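Local coordinates for DNA translocase coupling protein (Clostridium perfringens, PDB 6O1W) that probably binds DNA and ATP and is thought to drive plasmid DNA transfer in conjugation, here as the fragment holding the FtsK/SpoIIIE-family part of a longer membrane protein, at residues A[215-218]-A[223-226]; A[209-214]-A[218-223]; A[84-89]-A[317-322]. One frame throughout, in Å; residues are numbered along the deposited sequence.

Contact 1 (A[215-218]-A[223-226]); sequences GEYN and GEEL
Asn218 grips the backbone of Leu226 with both ends of its carboxamide, a two-point pairing of a side-chain amide with the N-H and C=O of one residue. Leu226 N donates to Asn218 OD1 at 2.8 Å, the N-H nearly straight although it arrives tilted from the carbonyl plane of the amide. In return Asn218 ND2 donates to Leu226 O over 3.0 Å; here the donor lies in the carbonyl plane of Leu226, on a lone pair, and the acceptor sits close to the plane of the amide. Engaged at both ends, the amide has its rotation fixed, which also settles which end is oxygen. A water accepts weakly from ND2 and donates to Glu225 OE2, adding a looser, water-mediated link to Glu225.

A second polar tie joins the neighbouring residues. Tyr217 OH donates to Glu224 OE2 at 2.8 Å, reaching the carboxylate from above its plane, and the ring and carboxylate planes stand 65° apart. Glu224 reaches the hydroxyl by bending its chain at chi2 (-91°).

Apolar contact fills the space between these ties: Leu226 CD1 lies 3.7 Å from Tyr217 CD2, the two side chains crossing at about a right angle. With CG anti to the backbone nitrogen (chi1 172°), the Tyr217 ring is set beside Leu226 and its hydroxyl at Glu224.

The contact thus folds the loop leading to strand 229-233 back along helix 214-220, while Leu205 and Leu206 of helix 185-209 touch the Tyr217 side chain and Leu205 also meets Leu226.

Contact 2 (A[209-214]-A[218-223]); sequences SGSKNI and NKKFEG
Asn218 meets Ile214 through the main chain, its N donating to Ile214 O at 2.8 Å, an i to i+4 bond in the first turns of a short helix. The side chain of Asn218 folds beside the same carbonyl, with CG 3.1 Å from Ile214 O, but neither end of the amide bonds to that oxygen: its polar atoms are turned to Leu226. The helix is prepared one residue before it begins, where Asn213 occupies the N-cap position and its OD1 accepts from Glu216 N.

Two residues farther on, Lys220 supplies the side-chain half of the contact. Its chain runs extended from CB as far as CE and then bends at the last torsion (chi4 70°), bringing the ammonium group to Ser211. Lys220 NZ donates to Ser211 OG at 3.0 Å, and on the way its CE passes 3.5 Å from Ser209 O. Ser211 OG relays the interaction, donating in turn to Ser209 OG at 2.6 Å; the Ser209 hydroxyl is also bonded to Leu205 O. A short chain of hydroxyls therefore connects the lysine to the last turn of the preceding helix.

Farther along, Phe221 N makes a weak 3.4 Å bond to Asn218 O, and the ring of Phe221 meets that of Tyr217.

The arrangement is a tight helix-to-helix connection. Helix 185-209 ends in a Schellman motif, Gly210 taking the positive phi (66°), and the chain passes through 210-213 into helix 214-220, with Ser211 lying on Leu206 and Ile214 on Arg202 of the longer helix.

Contact 3 (A[84-89]-A[317-322]); sequences IIKSMA and AKDLPE. With BGC (beta-D-glucopyranose), chain D.
Lys86 and Asp319 meet through their charged ends beside a bound glucose. Their direct salt bridge is long, 3.8 Å from Lys86 NZ to Asp319 OD1, and a water makes the closer link, accepting from Lys86 NZ at 2.7 Å and donating to Asp319 O at 2.8 Å. Lys86 arrives there with a coiled chain, bent at each torsion beyond chi1, which lays its CE 3.5 Å from O1 of the sugar.

The firmer part is within 317-322. Lys318 NZ meets Asp319 OD1 at 3.0 Å on the syn side of the carboxylate, and also donates to the glucose O2 and to Thr315. The other carboxylate oxygen, Asp319 OD2, accepts from the sugar O3 at 2.9 Å. By contrast, the apolar end is loose: Met88, a selenomethionine, brings its SE only to 4.5 Å from Pro321 CG.

Asp319 thus serves two lysines and a sugar hydroxyl at once, a network that would probably favour its ionised form. A water links Lys86 to the loop before strand 326-331, while the sugar is hydrogen-bonded by that loop and by Asp37, Ile42 and Glu44, with Lys86 alongside.

Overall arrangement
Contacts 1 and 2 form one unit: their centres lie 5 Å apart, both use helix 214-220, and Asn218 belongs to each. Contact 2 shapes the entry to that helix and contact 1 the return from it, and Tyr217 CD1 packs 3.6 Å from Ser209 OG. Contact 3 is remote, its centre about 48 Å from either and on the opposite side of the chain's centre. It joins residues far apart in sequence, the other two residues close together. One glucose sits within contact 3. The side chain of Leu226 is about 12 Å from another bound glucose. All three lie away from the ATP-binding P-loop, Gly136 to Ser143, where Gly139, Gly141 and Lys142 contact ATP.

Contact 1 (A[215-218]-A[223-226])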
ATOM      1  N   GLY A 215      -9.757  15.213 -19.088  1.00 34.75           N
ATOM      2  CA  GLY A 215     -11.116  14.743 -19.361  1.00 34.23           C
ATOM      3  C   GLY A 215     -11.977  15.861 -19.913  1.00 38.98           C
ATOM      4  O   GLY A 215     -12.688  15.653 -20.892  1.00 40.01           O
ATOM      5  N   GLU A 216     -11.881  17.083 -19.321  1.00 35.63           N
ATOM      6  CA  GLU A 216     -12.633  18.250 -19.795  1.00 35.71           C
ATOM      7  C   GLU A 216     -12.043  18.698 -21.141  1.00 38.06           C
ATOM      8  O   GLU A 216     -12.792  19.037 -22.053  1.00 37.85           O
ATOM      9  CB  GLU A 216     -12.596  19.405 -18.788  1.00 37.48           C
ATOM     10  CG  GLU A 216     -13.498  19.253 -17.570  1.00 50.40           C
ATOM     11  CD  GLU A 216     -13.603  20.487 -16.678  1.00 76.65           C
ATOM     12  OE1 GLU A 216     -13.060  21.559 -17.044  1.00 54.98           O
ATOM     13  OE2 GLU A 216     -14.243  20.378 -15.604  1.00 71.98           O
ATOM     14  N   TYR A 217     -10.710  18.668 -21.272  1.00 32.66           N
ATOM     15  CA  TYR A 217     -10.045  19.010 -22.534  1.00 32.34           C
ATOM     16  C   TYR A 217     -10.503  18.108 -23.697  1.00 37.38           C
ATOM     17  O   TYR A 217     -10.763  18.615 -24.797  1.00 36.41           O
ATOM     18  CB  TYR A 217      -8.510  18.951 -22.405  1.00 32.51           C
ATOM     19  CG  TYR A 217      -7.827  19.122 -23.745  1.00 34.02           C
ATOM     20  CD1 TYR A 217      -7.633  20.390 -24.296  1.00 35.99           C
ATOM     21  CD2 TYR A 217      -7.418  18.015 -24.486  1.00 33.94           C
ATOM     22  CE1 TYR A 217      -7.030  20.547 -25.549  1.00 36.77           C
ATOM     23  CE2 TYR A 217      -6.861  18.159 -25.752  1.00 34.42           C
ATOM     24  CZ  TYR A 217      -6.663  19.423 -26.279  1.00 39.42           C
ATOM     25  OH  TYR A 217      -6.079  19.530 -27.513  1.00 38.15           O
ATOM     26  N   ASN A 218     -10.516  16.769 -23.471  1.00 34.18           N
ATOM     27  CA  ASN A 218     -10.903  15.768 -24.480  1.00 33.87           C
ATOM     28  C   ASN A 218     -12.293  15.963 -25.060  1.00 39.31           C
ATOM     29  O   ASN A 218     -12.473  15.747 -26.252  1.00 40.63           O
ATOM     30  CB  ASN A 218     -10.745  14.350 -23.945  1.00 33.24           C
ATOM     31  CG  ASN A 218      -9.318  13.886 -23.819  1.00 40.16           C
ATOM     32  OD1 ASN A 218      -8.394  14.444 -24.388  1.00 40.52           O
ATOM     33  ND2 ASN A 218      -9.103  12.852 -23.048  1.00 33.62           N
ATOM     34  N   GLY A 223     -11.300  14.903 -32.391  1.00 61.48           N
ATOM     35  CA  GLY A 223     -10.140  14.159 -32.875  1.00 62.26           C
ATOM     36  C   GLY A 223      -8.861  14.216 -32.054  1.00 68.31           C
ATOM     37  O   GLY A 223      -7.851  13.626 -32.455  1.00 67.41           O
ATOM     38  N   GLU A 224      -8.876  14.947 -30.915  1.00 65.83           N
ATOM     39  CA  GLU A 224      -7.696  15.099 -30.061  1.00 65.50           C
ATOM     40  C   GLU A 224      -7.977  14.500 -28.678  1.00 66.83           C
ATOM     41  O   GLU A 224      -8.560  15.158 -27.801  1.00 66.95           O
ATOM     42  CB  GLU A 224      -7.255  16.579 -29.989  1.00 67.17           C
ATOM     43  CG  GLU A 224      -5.786  16.791 -30.314  1.00 80.76           C
ATOM     44  CD  GLU A 224      -4.840  16.736 -29.127  1.00106.46           C
ATOM     45  OE1 GLU A 224      -4.649  15.632 -28.566  1.00101.88           O
ATOM     46  OE2 GLU A 224      -4.277  17.797 -28.768  1.00 96.32           O
ATOM     47  N   GLU A 225      -7.615  13.218 -28.514  1.00 59.08           N
ATOM     48  CA  GLU A 225      -7.847  12.510 -27.256  1.00 56.49           C
ATOM     49  C   GLU A 225      -6.539  12.184 -26.582  1.00 53.51           C
ATOM     50  O   GLU A 225      -5.758  11.367 -27.090  1.00 53.75           O
ATOM     51  CB  GLU A 225      -8.712  11.258 -27.462  1.00 57.75           C
ATOM     52  CG  GLU A 225      -9.313  10.705 -26.181  1.00 73.14           C
ATOM     53  CD  GLU A 225     -10.354   9.611 -26.350  1.00100.68           C
ATOM     54  OE1 GLU A 225     -10.166   8.726 -27.217  1.00 98.59           O
ATOM     55  OE2 GLU A 225     -11.355   9.631 -25.597  1.00 94.88           O
ATOM     56  N   LEU A 226      -6.277  12.877 -25.460  1.00 43.32           N
ATOM     57  CA  LEU A 226      -5.092  12.635 -24.644  1.00 40.68           C
ATOM     58  C   LEU A 226      -5.446  11.423 -23.785  1.00 38.62           C
ATOM     59  O   LEU A 226      -6.547  11.335 -23.262  1.00 37.66           O
ATOM     60  CB  LEU A 226      -4.769  13.842 -23.733  1.00 40.28           C
ATOM     61  CG  LEU A 226      -4.447  15.159 -24.409  1.00 44.95           C
ATOM     62  CD1 LEU A 226      -4.384  16.288 -23.371  1.00 45.77           C
ATOM     63  CD2 LEU A 226      -3.144  15.081 -25.159  1.00 46.43           C
TER
HETATM   64  O   HOH W   1     -11.273  10.338 -22.625  1.00 63.61           O

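Contact 2 (A[209-214]-A[218-223])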
ATOM      1  N   SER A 209      -7.218  26.132 -23.005  1.00 28.78           N
ATOM      2  CA  SER A 209      -8.608  25.750 -23.265  1.00 30.65           C
ATOM      3  C   SER A 209      -9.532  26.033 -22.093  1.00 39.86           C
ATOM      4  O   SER A 209     -10.735  25.826 -22.223  1.00 41.19           O
ATOM      5  CB  SER A 209      -8.680  24.264 -23.622  1.00 32.60           C
ATOM      6  OG  SER A 209      -8.300  23.434 -22.537  1.00 33.50           O
ATOM      7  N   GLY A 210      -8.971  26.480 -20.963  1.00 37.53           N
ATOM      8  CA  GLY A 210      -9.733  26.738 -19.740  1.00 36.95           C
ATOM      9  C   GLY A 210     -10.292  25.447 -19.165  1.00 39.51           C
ATOM     10  O   GLY A 210     -11.420  25.423 -18.671  1.00 38.92           O
ATOM     11  N   SER A 211      -9.524  24.341 -19.282  1.00 34.37           N
ATOM     12  CA  SER A 211      -9.958  23.018 -18.843  1.00 31.69           C
ATOM     13  C   SER A 211      -9.354  22.661 -17.513  1.00 36.00           C
ATOM     14  O   SER A 211      -8.159  22.862 -17.326  1.00 34.23           O
ATOM     15  CB  SER A 211      -9.544  21.966 -19.869  1.00 33.54           C
ATOM     16  OG  SER A 211     -10.160  22.184 -21.126  1.00 37.05           O
ATOM     17  N   LYS A 212     -10.154  22.034 -16.619  1.00 35.51           N
ATOM     18  CA  LYS A 212      -9.715  21.612 -15.296  1.00 36.27           C
ATOM     19  C   LYS A 212      -8.785  20.430 -15.356  1.00 37.79           C
ATOM     20  O   LYS A 212      -7.859  20.356 -14.561  1.00 39.46           O
ATOM     21  CB  LYS A 212     -10.917  21.287 -14.386  1.00 41.04           C
ATOM     22  CG  LYS A 212     -11.532  22.527 -13.752  1.00 76.07           C
ATOM     23  CD  LYS A 212     -12.833  22.206 -13.036  1.00 92.68           C
ATOM     24  CE  LYS A 212     -13.797  23.364 -13.101  1.00104.90           C
ATOM     25  NZ  LYS A 212     -14.515  23.425 -14.406  1.00113.23           N
ATOM     26  N   ASN A 213      -9.032  19.499 -16.275  1.00 33.58           N
ATOM     27  CA  ASN A 213      -8.262  18.260 -16.434  1.00 33.05           C
ATOM     28  C   ASN A 213      -8.329  17.771 -17.872  1.00 34.25           C
ATOM     29  O   ASN A 213      -9.092  18.319 -18.650  1.00 31.66           O
ATOM     30  CB  ASN A 213      -8.798  17.169 -15.471  1.00 32.41           C
ATOM     31  CG  ASN A 213     -10.296  17.022 -15.516  1.00 53.90           C
ATOM     32  OD1 ASN A 213     -10.885  16.665 -16.536  1.00 42.97           O
ATOM     33  ND2 ASN A 213     -10.947  17.324 -14.411  1.00 50.54           N
ATOM     34  N   ILE A 214      -7.567  16.719 -18.220  1.00 32.02           N
ATOM     35  CA  ILE A 214      -7.548  16.184 -19.584  1.00 33.57           C
ATOM     36  C   ILE A 214      -8.922  15.645 -20.031  1.00 37.60           C
ATOM     37  O   ILE A 214      -9.199  15.660 -21.224  1.00 37.20           O
ATOM     38  CB  ILE A 214      -6.404  15.160 -19.849  1.00 37.13           C
ATOM     39  CG1 ILE A 214      -6.587  13.845 -19.055  1.00 37.57           C
ATOM     40  CG2 ILE A 214      -5.049  15.812 -19.595  1.00 38.55           C
ATOM     41  CD1 ILE A 214      -6.158  12.544 -19.827  1.00 44.36           C
ATOM     42  N   ASN A 218     -10.516  16.769 -23.471  1.00 34.18           N
ATOM     43  CA  ASN A 218     -10.903  15.768 -24.480  1.00 33.87           C
ATOM     44  C   ASN A 218     -12.293  15.963 -25.060  1.00 39.31           C
ATOM     45  O   ASN A 218     -12.473  15.747 -26.252  1.00 40.63           O
ATOM     46  CB  ASN A 218     -10.745  14.350 -23.945  1.00 33.24           C
ATOM     47  CG  ASN A 218      -9.318  13.886 -23.819  1.00 40.16           C
ATOM     48  OD1 ASN A 218      -8.394  14.444 -24.388  1.00 40.52           O
ATOM     49  ND2 ASN A 218      -9.103  12.852 -23.048  1.00 33.62           N
ATOM     50  N   LYS A 219     -13.260  16.402 -24.239  1.00 36.66           N
ATOM     51  CA  LYS A 219     -14.640  16.683 -24.641  1.00 36.62           C
ATOM     52  C   LYS A 219     -14.734  17.889 -25.569  1.00 44.46           C
ATOM     53  O   LYS A 219     -15.744  18.024 -26.262  1.00 46.34           O
ATOM     54  CB  LYS A 219     -15.511  16.948 -23.413  1.00 37.78           C
ATOM     55  CG  LYS A 219     -15.839  15.705 -22.603  1.00 50.89           C
ATOM     56  CD  LYS A 219     -16.567  16.076 -21.321  1.00 66.65           C
ATOM     57  CE  LYS A 219     -16.512  14.985 -20.272  1.00 83.83           C
ATOM     58  NZ  LYS A 219     -17.445  13.862 -20.568  1.00 95.14           N
ATOM     59  N   LYS A 220     -13.723  18.791 -25.546  1.00 39.95           N
ATOM     60  CA  LYS A 220     -13.708  20.000 -26.364  1.00 39.78           C
ATOM     61  C   LYS A 220     -13.264  19.745 -27.805  1.00 45.96           C
ATOM     62  O   LYS A 220     -13.596  20.537 -28.685  1.00 45.55           O
ATOM     63  CB  LYS A 220     -12.830  21.099 -25.718  1.00 40.95           C
ATOM     64  CG  LYS A 220     -13.444  21.707 -24.456  1.00 39.35           C
ATOM     65  CD  LYS A 220     -12.604  22.853 -23.875  1.00 39.31           C
ATOM     66  CE  LYS A 220     -13.216  23.448 -22.604  1.00 33.56           C
ATOM     67  NZ  LYS A 220     -13.121  22.485 -21.486  1.00 48.38           N
ATOM     68  N   PHE A 221     -12.461  18.691 -28.033  1.00 45.39           N
ATOM     69  CA  PHE A 221     -11.900  18.346 -29.344  1.00 46.39           C
ATOM     70  C   PHE A 221     -12.162  16.873 -29.691  1.00 58.30           C
ATOM     71  O   PHE A 221     -11.538  15.977 -29.098  1.00 60.31           O
ATOM     72  CB  PHE A 221     -10.393  18.603 -29.336  1.00 47.33           C
ATOM     73  CG  PHE A 221      -9.998  20.055 -29.249  1.00 47.80           C
ATOM     74  CD1 PHE A 221      -9.750  20.651 -28.021  1.00 48.43           C
ATOM     75  CD2 PHE A 221      -9.861  20.824 -30.401  1.00 48.28           C
ATOM     76  CE1 PHE A 221      -9.413  21.998 -27.945  1.00 49.04           C
ATOM     77  CE2 PHE A 221      -9.497  22.162 -30.325  1.00 49.65           C
ATOM     78  CZ  PHE A 221      -9.270  22.738 -29.100  1.00 47.94           C
ATOM     79  N   GLU A 222     -13.040  16.621 -30.679  1.00 57.84           N
ATOM     80  CA  GLU A 222     -13.366  15.254 -31.089  1.00 59.46           C
ATOM     81  C   GLU A 222     -12.132  14.402 -31.481  1.00 65.47           C
ATOM     82  O   GLU A 222     -11.950  13.318 -30.910  1.00 66.69           O
ATOM     83  CB  GLU A 222     -14.442  15.218 -32.194  1.00 61.17           C
ATOM     84  CG  GLU A 222     -14.989  13.819 -32.467  1.00 76.03           C
ATOM     85  CD  GLU A 222     -15.474  13.044 -31.251  1.00108.32           C
ATOM     86  OE1 GLU A 222     -16.507  13.440 -30.663  1.00115.79           O
ATOM     87  OE2 GLU A 222     -14.818  12.042 -30.884  1.00102.31           O
ATOM     88  N   GLY A 223     -11.300  14.903 -32.391  1.00 61.48           N
ATOM     89  CA  GLY A 223     -10.140  14.159 -32.875  1.00 62.26           C
ATOM     90  C   GLY A 223      -8.861  14.216 -32.054  1.00 68.31           C
ATOM     91  O   GLY A 223      -7.851  13.626 -32.455  1.00 67.41           O
TER

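Contact 3 (A[84-89]-A[317-322])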
ATOM      1  N   ILE A  84       0.256  -7.789  27.796  1.00 33.40           N
ATOM      2  CA  ILE A  84      -0.267  -6.908  26.760  1.00 32.90           C
ATOM      3  C   ILE A  84      -0.625  -7.799  25.595  1.00 35.45           C
ATOM      4  O   ILE A  84       0.245  -8.512  25.083  1.00 34.35           O
ATOM      5  CB  ILE A  84       0.791  -5.841  26.347  1.00 35.93           C
ATOM      6  CG1 ILE A  84       1.212  -4.959  27.558  1.00 37.57           C
ATOM      7  CG2 ILE A  84       0.285  -5.010  25.141  1.00 35.91           C
ATOM      8  CD1 ILE A  84       2.413  -4.027  27.356  1.00 48.21           C
ATOM      9  N   ILE A  85      -1.899  -7.769  25.192  1.00 30.15           N
ATOM     10  CA  ILE A  85      -2.405  -8.582  24.094  1.00 29.02           C
ATOM     11  C   ILE A  85      -2.720  -7.646  22.935  1.00 33.51           C
ATOM     12  O   ILE A  85      -3.384  -6.620  23.143  1.00 32.67           O
ATOM     13  CB  ILE A  85      -3.676  -9.360  24.534  1.00 32.16           C
ATOM     14  CG1 ILE A  85      -3.429 -10.211  25.807  1.00 33.27           C
ATOM     15  CG2 ILE A  85      -4.263 -10.223  23.376  1.00 33.98           C
ATOM     16  CD1 ILE A  85      -4.692 -10.762  26.450  1.00 38.90           C
ATOM     17  N   LYS A  86      -2.229  -7.994  21.722  1.00 28.25           N
ATOM     18  CA  LYS A  86      -2.567  -7.298  20.498  1.00 28.38           C
ATOM     19  C   LYS A  86      -3.588  -8.203  19.833  1.00 31.55           C
ATOM     20  O   LYS A  86      -3.341  -9.399  19.668  1.00 30.45           O
ATOM     21  CB  LYS A  86      -1.314  -7.061  19.615  1.00 31.40           C
ATOM     22  CG  LYS A  86      -0.236  -6.123  20.226  1.00 37.06           C
ATOM     23  CD  LYS A  86      -0.737  -4.749  20.777  1.00 38.04           C
ATOM     24  CE  LYS A  86      -1.517  -3.885  19.799  1.00 41.62           C
ATOM     25  NZ  LYS A  86      -0.760  -3.617  18.561  1.00 43.83           N
ATOM     26  N   SER A  87      -4.787  -7.690  19.591  1.00 30.08           N
ATOM     27  CA  SER A  87      -5.857  -8.528  19.027  1.00 30.83           C
ATOM     28  C   SER A  87      -6.791  -7.784  18.101  1.00 36.73           C
ATOM     29  O   SER A  87      -6.751  -6.564  18.053  1.00 37.93           O
ATOM     30  CB  SER A  87      -6.682  -9.176  20.142  1.00 32.76           C
ATOM     31  OG  SER A  87      -7.277  -8.198  20.980  1.00 41.46           O
HETATM   32  N   MSE A  88      -7.678  -8.525  17.433  1.00 33.43           N
HETATM   33  CA  MSE A  88      -8.732  -8.009  16.566  1.00 36.08           C
HETATM   34  C   MSE A  88     -10.002  -8.740  16.941  1.00 40.58           C
HETATM   35  O   MSE A  88      -9.970  -9.961  17.094  1.00 39.44           O
HETATM   36  CB  MSE A  88      -8.405  -8.269  15.081  1.00 39.70           C
HETATM   37  CG  MSE A  88      -7.349  -7.321  14.531  1.00 49.49           C
HETATM   38 SE   MSE A  88      -6.878  -7.708  12.674  1.00 61.60          SE
HETATM   39  CE  MSE A  88      -8.612  -7.340  11.819  1.00 58.08           C
ATOM     40  N   ALA A  89     -11.112  -8.006  17.114  1.00 37.94           N
ATOM     41  CA  ALA A  89     -12.420  -8.572  17.466  1.00 37.44           C
ATOM     42  C   ALA A  89     -12.879  -9.515  16.351  1.00 42.92           C
ATOM     43  O   ALA A  89     -12.602  -9.234  15.183  1.00 42.47           O
ATOM     44  CB  ALA A  89     -13.435  -7.443  17.623  1.00 37.69           C
ATOM     45  N   ALA A 317       2.647   0.077  10.859  1.00 33.30           N
ATOM     46  CA  ALA A 317       3.022  -1.120  10.073  1.00 34.12           C
ATOM     47  C   ALA A 317       3.628  -2.237  10.974  1.00 37.18           C
ATOM     48  O   ALA A 317       3.600  -3.402  10.605  1.00 36.70           O
ATOM     49  CB  ALA A 317       3.974  -0.749   8.936  1.00 35.02           C
ATOM     50  N   LYS A 318       4.091  -1.886  12.186  1.00 33.98           N
ATOM     51  CA  LYS A 318       4.634  -2.879  13.125  1.00 34.27           C
ATOM     52  C   LYS A 318       3.525  -3.719  13.809  1.00 39.51           C
ATOM     53  O   LYS A 318       3.826  -4.744  14.411  1.00 40.09           O
ATOM     54  CB  LYS A 318       5.569  -2.187  14.164  1.00 36.08           C
ATOM     55  CG  LYS A 318       4.841  -1.615  15.391  1.00 47.49           C
ATOM     56  CD  LYS A 318       5.542  -0.429  16.067  1.00 57.82           C
ATOM     57  CE  LYS A 318       4.740   0.140  17.239  1.00 60.75           C
ATOM     58  NZ  LYS A 318       3.374   0.646  16.862  1.00 51.80           N
ATOM     59  N   ASP A 319       2.259  -3.263  13.744  1.00 36.38           N
ATOM     60  CA  ASP A 319       1.105  -3.883  14.415  1.00 35.42           C
ATOM     61  C   ASP A 319       0.375  -4.897  13.555  1.00 37.02           C
ATOM     62  O   ASP A 319      -0.492  -5.606  14.073  1.00 35.61           O
ATOM     63  CB  ASP A 319       0.061  -2.808  14.788  1.00 37.04           C
ATOM     64  CG  ASP A 319       0.573  -1.569  15.478  1.00 50.85           C
ATOM     65  OD1 ASP A 319       1.538  -1.681  16.247  1.00 52.97           O
ATOM     66  OD2 ASP A 319      -0.024  -0.485  15.271  1.00 55.86           O
ATOM     67  N   LEU A 320       0.591  -4.859  12.227  1.00 31.07           N
ATOM     68  CA  LEU A 320      -0.156  -5.738  11.331  1.00 30.41           C
ATOM     69  C   LEU A 320      -0.009  -7.224  11.682  1.00 36.09           C
ATOM     70  O   LEU A 320       1.090  -7.620  12.040  1.00 33.67           O
ATOM     71  CB  LEU A 320       0.303  -5.532   9.873  1.00 28.81           C
ATOM     72  CG  LEU A 320      -0.271  -4.318   9.109  1.00 29.87           C
ATOM     73  CD1 LEU A 320       0.424  -4.185   7.747  1.00 27.19           C
ATOM     74  CD2 LEU A 320      -1.788  -4.444   8.926  1.00 27.53           C
ATOM     75  N   PRO A 321      -1.055  -8.069  11.504  1.00 36.52           N
ATOM     76  CA  PRO A 321      -0.853  -9.511  11.671  1.00 37.95           C
ATOM     77  C   PRO A 321      -0.043 -10.053  10.488  1.00 45.47           C
ATOM     78  O   PRO A 321      -0.086  -9.477   9.388  1.00 43.21           O
ATOM     79  CB  PRO A 321      -2.278 -10.070  11.642  1.00 39.54           C
ATOM     80  CG  PRO A 321      -3.040  -9.123  10.814  1.00 43.34           C
ATOM     81  CD  PRO A 321      -2.432  -7.769  11.051  1.00 38.58           C
ATOM     82  N   GLU A 322       0.667 -11.180  10.710  1.00 44.36           N
ATOM     83  CA  GLU A 322       1.504 -11.848   9.705  1.00 44.83           C
ATOM     84  C   GLU A 322       0.681 -12.669   8.726  1.00 49.77           C
ATOM     85  O   GLU A 322       0.730 -13.899   8.742  1.00 51.05           O
ATOM     86  CB  GLU A 322       2.595 -12.695  10.379  1.00 46.32           C
ATOM     87  CG  GLU A 322       3.723 -11.851  10.950  1.00 58.30           C
ATOM     88  CD  GLU A 322       4.785 -12.668  11.655  1.00 82.65           C
ATOM     89  OE1 GLU A 322       4.718 -12.771  12.902  1.00 70.71           O
ATOM     90  OE2 GLU A 322       5.674 -13.217  10.963  1.00 77.12           O
TER
HETATM   91  C2  BGC D 502       0.279   0.455  19.055  1.00 53.63           C
HETATM   92  C3  BGC D 502      -0.448   1.614  18.376  1.00 52.14           C
HETATM   93  C4  BGC D 502      -1.946   1.338  18.284  1.00 52.83           C
HETATM   94  C5  BGC D 502      -2.500   0.949  19.654  1.00 51.38           C
HETATM   95  C6  BGC D 502      -3.947   0.512  19.615  1.00 49.05           C
HETATM   96  C1  BGC D 502      -0.381   0.106  20.384  1.00 54.67           C
HETATM   97  O1  BGC D 502       0.231  -1.028  20.894  1.00 55.92           O
HETATM   98  O2  BGC D 502       1.643   0.777  19.302  1.00 57.08           O
HETATM   99  O3  BGC D 502       0.078   1.805  17.065  1.00 49.75           O
HETATM  100  O4  BGC D 502      -2.646   2.467  17.765  1.00 53.49           O
HETATM  101  O5  BGC D 502      -1.763  -0.166  20.174  1.00 52.79           O
HETATM  102  O6  BGC D 502      -4.101  -0.720  18.917  1.00 47.04           O
HETATM  103  O   HOH W   2      -0.470  -5.761  16.872  1.00 37.68           O